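Local coordinates for protein PHB depolymerase (Penicillium funiculosum, PDB 2D81) that hydrolyses polyhydroxybutyrate, a bacterial storage polyester, as a fungal depolymerase with a circularly permuted alpha/beta hydrolase fold, at residues 48-53 against 73-77; 56-60 against 286-290; 143-147 against 240-244; 136-142 against 157-163. One frame throughout, in Å; residues are numbered along the deposited sequence.

Interaction 1 of 4, residues 48-53 against 73-77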
# COMPACT_ATOMS: atom_id res chain seq x y z
N TYR A 48 8.10 7.77 5.80
CA TYR A 48 7.09 8.80 5.62
C TYR A 48 7.76 10.16 5.40
O TYR A 48 8.57 10.59 6.22
CB TYR A 48 6.20 8.86 6.86
CG TYR A 48 5.22 10.01 6.82
CD1 TYR A 48 4.04 9.92 6.07
CD2 TYR A 48 5.50 11.21 7.47
CE1 TYR A 48 3.17 11.00 5.98
CE2 TYR A 48 4.64 12.29 7.38
CZ TYR A 48 3.48 12.18 6.63
OH TYR A 48 2.65 13.27 6.52
N ASP A 49 7.41 10.83 4.30
CA ASP A 49 7.90 12.17 3.98
C ASP A 49 9.37 12.14 3.56
O ASP A 49 10.05 13.16 3.59
CB ASP A 49 7.72 13.12 5.18
CG ASP A 49 7.61 14.59 4.77
OD1 ASP A 49 8.34 15.43 5.33
OD2 ASP A 49 6.77 14.91 3.91
N CYS A 50 9.84 10.96 3.16
CA CYS A 50 11.26 10.79 2.84
C CYS A 50 11.76 11.82 1.83
O CYS A 50 12.84 12.39 1.99
CB CYS A 50 11.52 9.38 2.29
SG CYS A 50 13.30 8.94 2.30
N ALA A 51 10.97 12.06 0.78
CA ALA A 51 11.47 12.80 -0.37
C ALA A 51 11.14 14.29 -0.34
O ALA A 51 11.31 14.98 -1.35
CB ALA A 51 10.93 12.18 -1.66
N ARG A 52 10.66 14.80 0.79
CA ARG A 52 10.26 16.20 0.84
C ARG A 52 11.46 17.14 0.90
O ARG A 52 11.47 18.18 0.24
CB ARG A 52 9.33 16.48 2.03
CG ARG A 52 8.79 17.91 2.04
CD ARG A 52 7.89 18.18 3.23
NE ARG A 52 6.58 17.54 3.12
CZ ARG A 52 5.51 18.10 2.56
NH1 ARG A 52 4.37 17.44 2.50
NH2 ARG A 52 5.58 19.33 2.06
N ASN A 53 12.47 16.78 1.68
CA ASN A 53 13.61 17.67 1.90
C ASN A 53 14.97 17.08 1.54
O ASN A 53 16.01 17.65 1.85
CB ASN A 53 13.63 18.15 3.36
CG ASN A 53 12.40 18.97 3.72
OD1 ASN A 53 11.49 18.48 4.38
ND2 ASN A 53 12.37 20.21 3.26
N ASN A 73 8.67 16.38 11.22
CA ASN A 73 7.41 16.77 10.58
C ASN A 73 6.23 15.96 11.13
O ASN A 73 5.15 16.51 11.36
CB ASN A 73 7.51 16.60 9.06
CG ASN A 73 8.30 17.72 8.40
OD1 ASN A 73 8.68 17.63 7.22
ND2 ASN A 73 8.55 18.79 9.14
N MET A 74 6.44 14.67 11.35
CA MET A 74 5.39 13.85 11.94
C MET A 74 4.95 14.41 13.29
O MET A 74 3.76 14.51 13.57
CB MET A 74 5.86 12.40 12.10
CG MET A 74 5.96 11.65 10.78
SD MET A 74 6.52 9.94 10.94
CE MET A 74 5.07 9.18 11.66
N LYS A 75 5.92 14.79 14.12
CA LYS A 75 5.61 15.38 15.41
C LYS A 75 4.90 16.72 15.25
O LYS A 75 3.92 16.99 15.94
CB LYS A 75 6.89 15.57 16.23
CG LYS A 75 7.55 14.27 16.64
CD LYS A 75 8.82 14.50 17.44
CE LYS A 75 9.50 13.19 17.79
NZ LYS A 75 10.78 13.41 18.50
N SER A 76 5.40 17.54 14.34
CA SER A 76 4.88 18.89 14.17
C SER A 76 3.46 18.90 13.59
O SER A 76 2.63 19.72 13.99
CB SER A 76 5.81 19.71 13.27
OG SER A 76 7.10 19.79 13.84
N TRP A 77 3.20 18.00 12.65
CA TRP A 77 1.91 17.98 11.95
C TRP A 77 0.83 17.21 12.69
O TRP A 77 -0.34 17.25 12.31
CB TRP A 77 2.07 17.39 10.54
CG TRP A 77 3.06 18.12 9.67
CD1 TRP A 77 3.47 19.41 9.80
CD2 TRP A 77 3.74 17.59 8.53
NE1 TRP A 77 4.36 19.73 8.80
CE2 TRP A 77 4.54 18.63 8.01
CE3 TRP A 77 3.74 16.34 7.89
CZ2 TRP A 77 5.35 18.46 6.87
CZ3 TRP A 77 4.55 16.18 6.76
CH2 TRP A 77 5.34 17.23 6.27

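Interaction 2 of 4, residues 56-60 against 286-290. With RB3 ((1R)-3-{[(1R)-3-methoxy-1-methyl-3-oxopropyl]oxy}-1-methyl-3-oxopropyl (3R)-3-hydroxybutanoate), chain C.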
# COMPACT_ATOMS: atom_id res chain seq x y z
N TYR A 56 14.72 12.43 -4.11
CA TYR A 56 14.04 11.15 -3.95
C TYR A 56 14.97 9.95 -4.18
O TYR A 56 14.75 8.88 -3.62
CB TYR A 56 12.83 11.08 -4.89
CG TYR A 56 13.18 10.80 -6.33
CD1 TYR A 56 13.31 9.49 -6.80
CD2 TYR A 56 13.42 11.85 -7.22
CE1 TYR A 56 13.66 9.23 -8.12
CE2 TYR A 56 13.77 11.60 -8.55
CZ TYR A 56 13.89 10.29 -8.99
OH TYR A 56 14.24 10.03 -10.29
N THR A 57 16.01 10.13 -5.00
CA THR A 57 16.94 9.03 -5.25
C THR A 57 17.76 8.70 -4.00
O THR A 57 18.30 7.60 -3.88
CB THR A 57 17.92 9.33 -6.42
OG1 THR A 57 18.66 10.52 -6.13
CG2 THR A 57 17.15 9.52 -7.72
N SER A 58 17.84 9.65 -3.08
CA SER A 58 18.47 9.39 -1.79
C SER A 58 17.59 8.49 -0.93
O SER A 58 18.04 7.95 0.08
CB SER A 58 18.74 10.71 -1.04
OG SER A 58 19.74 11.47 -1.69
N CYS A 59 16.33 8.36 -1.34
CA CYS A 59 15.39 7.44 -0.68
C CYS A 59 15.29 6.15 -1.50
O CYS A 59 14.30 5.42 -1.40
CB CYS A 59 14.01 8.11 -0.55
SG CYS A 59 14.01 9.60 0.50
N MET A 60 16.32 5.88 -2.29
CA MET A 60 16.36 4.69 -3.13
C MET A 60 17.76 4.10 -3.21
O MET A 60 18.69 4.59 -2.57
CB MET A 60 15.88 5.03 -4.55
CG MET A 60 14.43 5.46 -4.64
SD MET A 60 13.96 5.91 -6.33
CE MET A 60 14.02 4.32 -7.12
N ASP A 286 2.09 8.69 -5.65
CA ASP A 286 2.80 9.94 -5.41
C ASP A 286 3.44 10.02 -4.02
O ASP A 286 2.76 10.31 -3.03
CB ASP A 286 1.85 11.12 -5.61
CG ASP A 286 2.57 12.45 -5.60
OD1 ASP A 286 3.82 12.46 -5.53
OD2 ASP A 286 1.88 13.49 -5.65
N TRP A 287 4.74 9.75 -3.95
CA TRP A 287 5.50 9.95 -2.73
C TRP A 287 6.60 11.01 -2.90
O TRP A 287 7.52 11.11 -2.08
CB TRP A 287 6.13 8.63 -2.26
CG TRP A 287 7.11 8.02 -3.23
CD1 TRP A 287 6.82 7.38 -4.40
CD2 TRP A 287 8.54 8.01 -3.10
NE1 TRP A 287 7.99 6.97 -5.01
CE2 TRP A 287 9.05 7.35 -4.24
CE3 TRP A 287 9.43 8.51 -2.14
CZ2 TRP A 287 10.42 7.16 -4.44
CZ3 TRP A 287 10.80 8.32 -2.34
CH2 TRP A 287 11.28 7.65 -3.48
N VAL A 288 6.51 11.80 -3.97
CA VAL A 288 7.55 12.79 -4.26
C VAL A 288 7.01 14.19 -4.51
O VAL A 288 7.77 15.15 -4.58
CB VAL A 288 8.39 12.37 -5.49
CG1 VAL A 288 9.07 11.04 -5.21
CG2 VAL A 288 7.50 12.27 -6.73
N GLY A 289 5.69 14.30 -4.64
CA GLY A 289 5.06 15.59 -4.80
C GLY A 289 4.65 15.95 -6.23
O GLY A 289 4.49 17.13 -6.55
N TRP A 290 4.48 14.94 -7.08
CA TRP A 290 4.00 15.17 -8.44
C TRP A 290 2.72 16.01 -8.45
O TRP A 290 2.59 16.96 -9.22
CB TRP A 290 3.71 13.85 -9.16
CG TRP A 290 4.91 13.12 -9.67
CD1 TRP A 290 5.85 13.59 -10.54
CD2 TRP A 290 5.26 11.77 -9.38
NE1 TRP A 290 6.77 12.60 -10.82
CE2 TRP A 290 6.43 11.47 -10.12
CE3 TRP A 290 4.70 10.77 -8.57
CZ2 TRP A 290 7.05 10.22 -10.07
CZ3 TRP A 290 5.32 9.52 -8.53
CH2 TRP A 290 6.48 9.26 -9.27
O1M RB3 C . 12.00 1.51 -9.01
C1A RB3 C . 10.85 1.71 -8.56
O1A RB3 C . 9.79 1.74 -9.23
C2A RB3 C . 10.72 1.93 -7.05
C3A RB3 C . 10.05 3.26 -6.74
C4A RB3 C . 9.98 3.43 -5.22
O3A RB3 C . 10.83 4.33 -7.30
C1B RB3 C . 10.06 5.34 -7.80
O1B RB3 C . 8.92 5.51 -7.39
C2B RB3 C . 10.66 6.24 -8.88
C3B RB3 C . 9.87 7.54 -9.09
C4B RB3 C . 9.90 8.41 -7.83
O3B RB3 C . 10.47 8.28 -10.16
C1C RB3 C . 10.01 7.89 -11.38
O1C RB3 C . 9.73 6.71 -11.59
C2C RB3 C . 9.87 8.93 -12.49
C3C RB3 C . 10.74 8.58 -13.70
C4C RB3 C . 10.61 9.64 -14.79
O3C RB3 C . 12.10 8.45 -13.28

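Interaction 3 of 4, residues 143-147 against 240-244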
# COMPACT_ATOMS: atom_id res chain seq x y z
N GLY A 143 2.79 -17.40 -9.99
CA GLY A 143 1.78 -16.63 -10.68
C GLY A 143 2.10 -16.44 -12.15
O GLY A 143 3.27 -16.33 -12.52
N ALA A 144 1.07 -16.40 -12.98
CA ALA A 144 1.26 -16.30 -14.42
C ALA A 144 2.15 -15.12 -14.80
O ALA A 144 1.83 -13.97 -14.49
CB ALA A 144 -0.10 -16.16 -15.11
N GLY A 145 3.26 -15.40 -15.47
CA GLY A 145 4.11 -14.34 -15.97
C GLY A 145 5.06 -13.72 -14.95
O GLY A 145 5.74 -12.74 -15.25
N ASP A 146 5.10 -14.30 -13.75
CA ASP A 146 5.99 -13.81 -12.70
C ASP A 146 7.44 -13.76 -13.18
O ASP A 146 7.88 -14.62 -13.94
CB ASP A 146 5.93 -14.72 -11.46
CG ASP A 146 4.77 -14.39 -10.54
OD1 ASP A 146 4.77 -14.91 -9.40
OD2 ASP A 146 3.86 -13.63 -10.93
N ASN A 147 8.18 -12.75 -12.73
CA ASN A 147 9.62 -12.72 -12.92
C ASN A 147 10.30 -13.49 -11.80
O ASN A 147 9.70 -13.73 -10.74
CB ASN A 147 10.14 -11.28 -12.92
CG ASN A 147 9.69 -10.50 -11.70
OD1 ASN A 147 8.51 -10.20 -11.55
ND2 ASN A 147 10.63 -10.18 -10.82
N ARG A 240 -2.58 -8.62 -13.32
CA ARG A 240 -1.56 -9.45 -12.69
C ARG A 240 -1.26 -9.12 -11.23
O ARG A 240 -0.96 -10.02 -10.45
CB ARG A 240 -0.26 -9.42 -13.51
CG ARG A 240 -0.36 -10.20 -14.81
CD ARG A 240 1.02 -10.50 -15.38
NE ARG A 240 0.94 -11.18 -16.67
CZ ARG A 240 0.37 -12.37 -16.86
NH1 ARG A 240 -0.18 -13.02 -15.85
NH2 ARG A 240 0.36 -12.91 -18.08
N PHE A 241 -1.35 -7.85 -10.84
CA PHE A 241 -1.13 -7.54 -9.43
C PHE A 241 -2.31 -8.06 -8.62
O PHE A 241 -2.14 -8.64 -7.54
CB PHE A 241 -0.97 -6.03 -9.19
CG PHE A 241 -0.48 -5.69 -7.80
CD1 PHE A 241 0.88 -5.61 -7.53
CD2 PHE A 241 -1.38 -5.48 -6.77
CE1 PHE A 241 1.34 -5.33 -6.24
CE2 PHE A 241 -0.94 -5.19 -5.48
CZ PHE A 241 0.42 -5.12 -5.21
N ILE A 242 -3.51 -7.85 -9.14
CA ILE A 242 -4.72 -8.27 -8.45
C ILE A 242 -4.72 -9.78 -8.21
O ILE A 242 -5.17 -10.25 -7.16
CB ILE A 242 -5.97 -7.87 -9.26
CG1 ILE A 242 -6.08 -6.34 -9.29
CG2 ILE A 242 -7.23 -8.49 -8.64
CD1 ILE A 242 -7.05 -5.81 -10.33
N GLN A 243 -4.21 -10.54 -9.18
CA GLN A 243 -4.31 -11.99 -9.13
C GLN A 243 -3.06 -12.70 -8.62
O GLN A 243 -3.16 -13.73 -7.95
CB GLN A 243 -4.65 -12.54 -10.52
CG GLN A 243 -6.00 -12.09 -11.05
CD GLN A 243 -6.31 -12.70 -12.40
OE1 GLN A 243 -5.54 -12.56 -13.35
NE2 GLN A 243 -7.44 -13.39 -12.49
N ASN A 244 -1.89 -12.16 -8.93
CA ASN A 244 -0.63 -12.86 -8.68
C ASN A 244 -0.01 -12.59 -7.31
O ASN A 244 0.95 -13.26 -6.93
CB ASN A 244 0.40 -12.49 -9.76
CG ASN A 244 0.13 -13.17 -11.09
OD1 ASN A 244 -1.01 -13.46 -11.44
ND2 ASN A 244 1.19 -13.42 -11.85
O HOH W 1 2.82 -15.12 -7.75
O HOH W 2 -1.69 -16.81 -12.02

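Interaction 4 of 4, residues 136-142 against 157-163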
# COMPACT_ATOMS: atom_id res chain seq x y z
N THR A 136 10.79 -6.85 -5.78
CA THR A 136 9.69 -7.56 -6.40
C THR A 136 8.70 -7.90 -5.29
O THR A 136 9.07 -7.90 -4.12
CB THR A 136 10.20 -8.87 -7.06
OG1 THR A 136 9.18 -9.42 -7.90
CG2 THR A 136 10.57 -9.89 -6.00
N PHE A 137 7.44 -8.16 -5.65
CA PHE A 137 6.47 -8.58 -4.64
C PHE A 137 6.68 -10.05 -4.32
O PHE A 137 6.63 -10.90 -5.21
CB PHE A 137 5.04 -8.37 -5.12
CG PHE A 137 4.03 -8.41 -4.01
CD1 PHE A 137 3.58 -7.24 -3.42
CD2 PHE A 137 3.59 -9.63 -3.51
CE1 PHE A 137 2.70 -7.27 -2.34
CE2 PHE A 137 2.71 -9.67 -2.43
CZ PHE A 137 2.27 -8.49 -1.84
N PRO A 138 6.91 -10.39 -3.04
CA PRO A 138 7.13 -11.78 -2.63
C PRO A 138 5.86 -12.63 -2.46
O PRO A 138 5.00 -12.32 -1.64
CB PRO A 138 7.88 -11.62 -1.31
CG PRO A 138 7.21 -10.41 -0.71
CD PRO A 138 7.09 -9.46 -1.90
N THR A 139 5.77 -13.70 -3.24
CA THR A 139 4.72 -14.70 -3.02
C THR A 139 5.36 -16.08 -2.88
O THR A 139 6.58 -16.21 -2.95
CB THR A 139 3.73 -14.74 -4.20
OG1 THR A 139 4.29 -15.51 -5.28
CG2 THR A 139 3.44 -13.33 -4.70
N ASP A 140 4.55 -17.11 -2.69
CA ASP A 140 5.08 -18.46 -2.61
C ASP A 140 4.46 -19.37 -3.67
O ASP A 140 4.40 -20.58 -3.51
CB ASP A 140 4.84 -19.04 -1.21
CG ASP A 140 3.38 -19.29 -0.91
OD1 ASP A 140 2.51 -18.59 -1.49
OD2 ASP A 140 3.10 -20.18 -0.08
N PHE A 141 4.01 -18.76 -4.76
CA PHE A 141 3.48 -19.54 -5.88
C PHE A 141 3.88 -18.93 -7.23
O PHE A 141 4.31 -17.78 -7.31
CB PHE A 141 1.96 -19.67 -5.77
CG PHE A 141 1.22 -18.35 -5.80
CD1 PHE A 141 0.64 -17.90 -6.98
CD2 PHE A 141 1.10 -17.58 -4.65
CE1 PHE A 141 -0.05 -16.69 -7.02
CE2 PHE A 141 0.40 -16.37 -4.68
CZ PHE A 141 -0.17 -15.92 -5.87
N ASN A 142 3.74 -19.73 -8.28
CA ASN A 142 4.19 -19.34 -9.61
C ASN A 142 3.07 -18.65 -10.37
O ASN A 142 2.47 -19.22 -11.29
CB ASN A 142 4.66 -20.59 -10.37
CG ASN A 142 5.92 -21.18 -9.79
OD1 ASN A 142 6.16 -22.39 -9.88
ND2 ASN A 142 6.75 -20.34 -9.19
N ILE A 157 6.50 -9.30 -9.67
CA ILE A 157 5.80 -10.21 -8.76
C ILE A 157 6.46 -11.57 -8.95
O ILE A 157 6.61 -12.04 -10.08
CB ILE A 157 4.31 -10.32 -9.13
CG1 ILE A 157 3.66 -8.93 -9.16
CG2 ILE A 157 3.59 -11.22 -8.12
CD1 ILE A 157 2.26 -8.93 -9.73
N SER A 158 6.85 -12.21 -7.85
CA SER A 158 7.72 -13.39 -7.94
C SER A 158 7.32 -14.49 -6.99
O SER A 158 6.64 -14.26 -5.98
CB SER A 158 9.17 -13.00 -7.64
OG SER A 158 9.64 -11.99 -8.51
N ASN A 159 7.74 -15.71 -7.30
CA ASN A 159 7.75 -16.77 -6.30
C ASN A 159 9.06 -16.65 -5.52
O ASN A 159 10.10 -17.14 -5.96
CB ASN A 159 7.68 -18.15 -6.97
CG ASN A 159 7.49 -19.27 -5.97
OD1 ASN A 159 7.80 -19.12 -4.78
ND2 ASN A 159 7.00 -20.42 -6.44
N CYS A 160 8.99 -15.99 -4.38
CA CYS A 160 10.15 -15.83 -3.51
C CYS A 160 10.15 -16.86 -2.39
O CYS A 160 10.87 -16.72 -1.40
CB CYS A 160 10.16 -14.43 -2.88
SG CYS A 160 10.38 -13.06 -4.05
N ASN A 161 9.34 -17.91 -2.55
CA ASN A 161 9.19 -18.93 -1.52
C ASN A 161 8.83 -18.25 -0.20
O ASN A 161 9.26 -18.67 0.88
CB ASN A 161 10.48 -19.74 -1.37
CG ASN A 161 10.32 -20.93 -0.44
OD1 ASN A 161 9.36 -21.69 -0.54
ND2 ASN A 161 11.27 -21.10 0.47
N TYR A 162 8.05 -17.19 -0.30
CA TYR A 162 7.57 -16.47 0.88
C TYR A 162 6.23 -15.82 0.57
O TYR A 162 6.12 -15.00 -0.34
CB TYR A 162 8.58 -15.40 1.30
CG TYR A 162 8.13 -14.56 2.48
CD1 TYR A 162 7.79 -13.22 2.32
CD2 TYR A 162 8.07 -15.11 3.76
CE1 TYR A 162 7.39 -12.43 3.41
CE2 TYR A 162 7.68 -14.34 4.86
CZ TYR A 162 7.34 -13.01 4.68
OH TYR A 162 6.97 -12.25 5.77
N ASP A 163 5.22 -16.20 1.33
CA ASP A 163 3.87 -15.68 1.16
C ASP A 163 3.77 -14.31 1.83
O ASP A 163 3.36 -14.20 2.98
CB ASP A 163 2.86 -16.65 1.79
CG ASP A 163 1.42 -16.22 1.58
OD1 ASP A 163 0.52 -16.89 2.13
OD2 ASP A 163 1.17 -15.22 0.88
O HOH W 3 1.82 -15.93 -1.83

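Interaction 1 of 4, residues 48-53 against 73-77
Tyr-48 and Trp-77 carry most of the apolar contact between the 48-53 loop and helix 68-77. Tyr-48 CE2 lies 3.9 Å from Trp-77 CZ3. The same phenol ring meets Met-74 of the helix, with Tyr-48 CD2 3.4 Å from Met-74 CG. The sulfur makes an oblique Met-aromatic contact, Met-74 SD standing 4.9 Å from the centroid of the Tyr-48 ring. Tyr-48 CG is anti to the backbone N (chi1 174°), which sets the ring between Met-74 and Trp-77.

The polar groups gather at the benzo edge of Trp-77. Asp-49 OD2 lies near the indole plane, 3.6 Å from Trp-77 CH2, and the carboxylate stands nearly upright to the ring. Arg-52 NE comes to 3.4 Å from Trp-77 CH2. The guanidinium is steeply turned, so that the indole edge points at its face. This is not a parallel cation-pi stack.

In the type I turn 49-52 a salt bridge joins the side chains of its two ends. NE of Arg-52 gives its N-H to the syn lone pair of Asp-49 OD2 at 2.8 Å, almost within the guanidinium plane. Asp-296 takes a second bridge from Arg-52 NH1, and its carbonyl bonds the Tyr-48 hydroxyl. Cys-50 is tied to Cys-59.

The C-H rim of the indole, probably slightly positive, faces the Asp-49 carboxylate, and Arg-52 probably balances both this charge and that of Asp-296.

Interaction 2 of 4, residues 56-60 against 286-290
Trp-287 and Tyr-56 both hold their first side-chain torsion near +60° (chi1 62° and 77°), which sets CG between the backbone N and the carbonyl carbon. In Trp-287 this swings the indole across to the 56-60 turn. In Tyr-56 it leaves CB against the other segment and sends the ring out along the bound ester.

The rim of the indole is gripped by three residues of the turn. Trp-287 CZ3 meets Cys-59 CB at 3.7 Å. Trp-287 CH2 touches CB of Tyr-56 and, at 4.0 Å, CG of Met-60. The Met-60 sulfur lies at the ring edge, a Met-aromatic contact. Val-288 CG1 sits over the centre of one indole face and also packs on Tyr-56 CB at 3.8 Å. Tyr-23 of helix 20-31 stacks with Trp-287.

At the pyrrole edge, Trp-287 NE1 donates to O1B of the 3-hydroxybutyrate trimer RB3 at 2.9 Å, with an N-H...O angle of 157°. Methyl C4B of RB3 settles among Tyr-56 CD1, Val-288 CG1 and Trp-290 CH2, 3.7 Å from the first. Behind this wall, Asp-286 OD1 accepts from three successive backbone N-H groups, those of Val-288, Gly-289 and Trp-290. The bond from Val-288 N makes an Asx turn.

A phenylalanine in place of Trp-287 would probably leave the ester carbonyl without the indole N-H and open a gap beside Cys-59 and Met-60.

This is consistent with recognition of a methyl-branched polyester: the indole N-H binds an ester carbonyl and apolar groups pack on the side methyl.

Interaction 3 of 4, residues 143-147 against 240-244
Asn-244 reaches from the end of helix 240-244 into the turn 143-146. Asn-244 CB comes first, 3.8 Å from Asp-146 OD2. CG follows, close to CA of Gly-143. The chi1 of -75° sets CG anti to the carbonyl carbon and points the amide into the turn. There ND2 bonds two acceptors. Asn-244 ND2 to Ala-144 O is 2.8 Å. This oxygen lies near the amide plane of Asn-244, but the donor stands well above the carbonyl plane of Ala-144. Asn-244 ND2 to Asp-146 OD2 is also 2.8 Å, met on the syn side and tilted 32° out of the carboxylate plane. The amide and carboxylate planes are 60° apart. OD1 of Asn-244 receives a weak bond from a water that also accepts from Ala-144 N.

The turn is of type II, closed by Asp-146 N to Gly-143 O at 3.0 Å, with Gly-145 at positive phi. It belongs to the surface loop between strands 137-139 and 157-159, and Ile-157 of the second strand touches both Asn-244 and Asp-146. Gly-143 lies close to the amide; a CB there would run into Asn-244 ND2.

A leucine in place of Asn-244 would probably leave Ala-144 O and Asp-146 OD2 without their shared donor and set the Asp-146 carboxylate freer to turn.

One helical turn earlier, Arg-240 stretches out from CG to NE and lays one guanidinium face over the Ala-144 carbonyl and Gly-145 N. Arg-240 NH1 also comes 3.2 Å from Ala-144 CB.

Interaction 4 of 4, residues 136-142 against 157-163
Asp-140 and Asp-163 lay their carboxylates almost parallel, planes 6° apart and stacked, with Asp-140 OD1 only 4.3 Å from Asp-163 OD2. Arg-179 forms a salt bridge to each and probably offsets the repulsion. Asp-163 OD1 is also bonded by Trp-250 NE1. A water that accepts from Asp-140 N probably also donates to Asp-163 OD2. Asp-163 is the N-cap of helix 164-173, its OD2 accepting from Gly-166 N.

Strands 137-139 and 157-159 make a small parallel two-stranded sheet, apart from the eight-stranded central sheet. Ser-158 sits at its middle. Ser-158 N bonds Phe-137 O at 3.0 Å. Ser-158 O accepts twice, from Thr-139 N at 2.9 Å and from Thr-139 OG1 at 2.8 Å. The chi1 of 80° tucks that hydroxyl between the backbone N and carbonyl carbon of Thr-139, within range of Ser-158 O. Past strand 157-159, the N-H groups of Cys-160 and Tyr-162 reach Thr-139 O from opposite faces of its plane.

Thr-136 OG1 donates to Ser-158 OG at 2.7 Å, and Ser-158 OG is also bonded to Asn-147 O. Pro-138 CB lies at the edge of the Tyr-162 ring, 4.0 Å from Tyr-162 CD1.

How the interactions relate
From the N terminus, interaction 1 comes first. It ties the loop after strand 39-43 to helix 68-77. Interaction 2 starts between its two segments, at 56-60, and closes far down the chain at 286-290, so the two cross. It ties that same loop to the one between strand 277-280 and helix 301-314. The Cys-50 to Cys-59 disulfide joins interactions 1 and 2. Interactions 3 and 4 both lie within the long span closed by interaction 2. They also cross: 143-147 falls between the two strands of interaction 4, and its partner helix 240-244 follows later. Asn-147 links them through Ile-157 and Ser-158. This pair lies across the chain's centre from interaction 1.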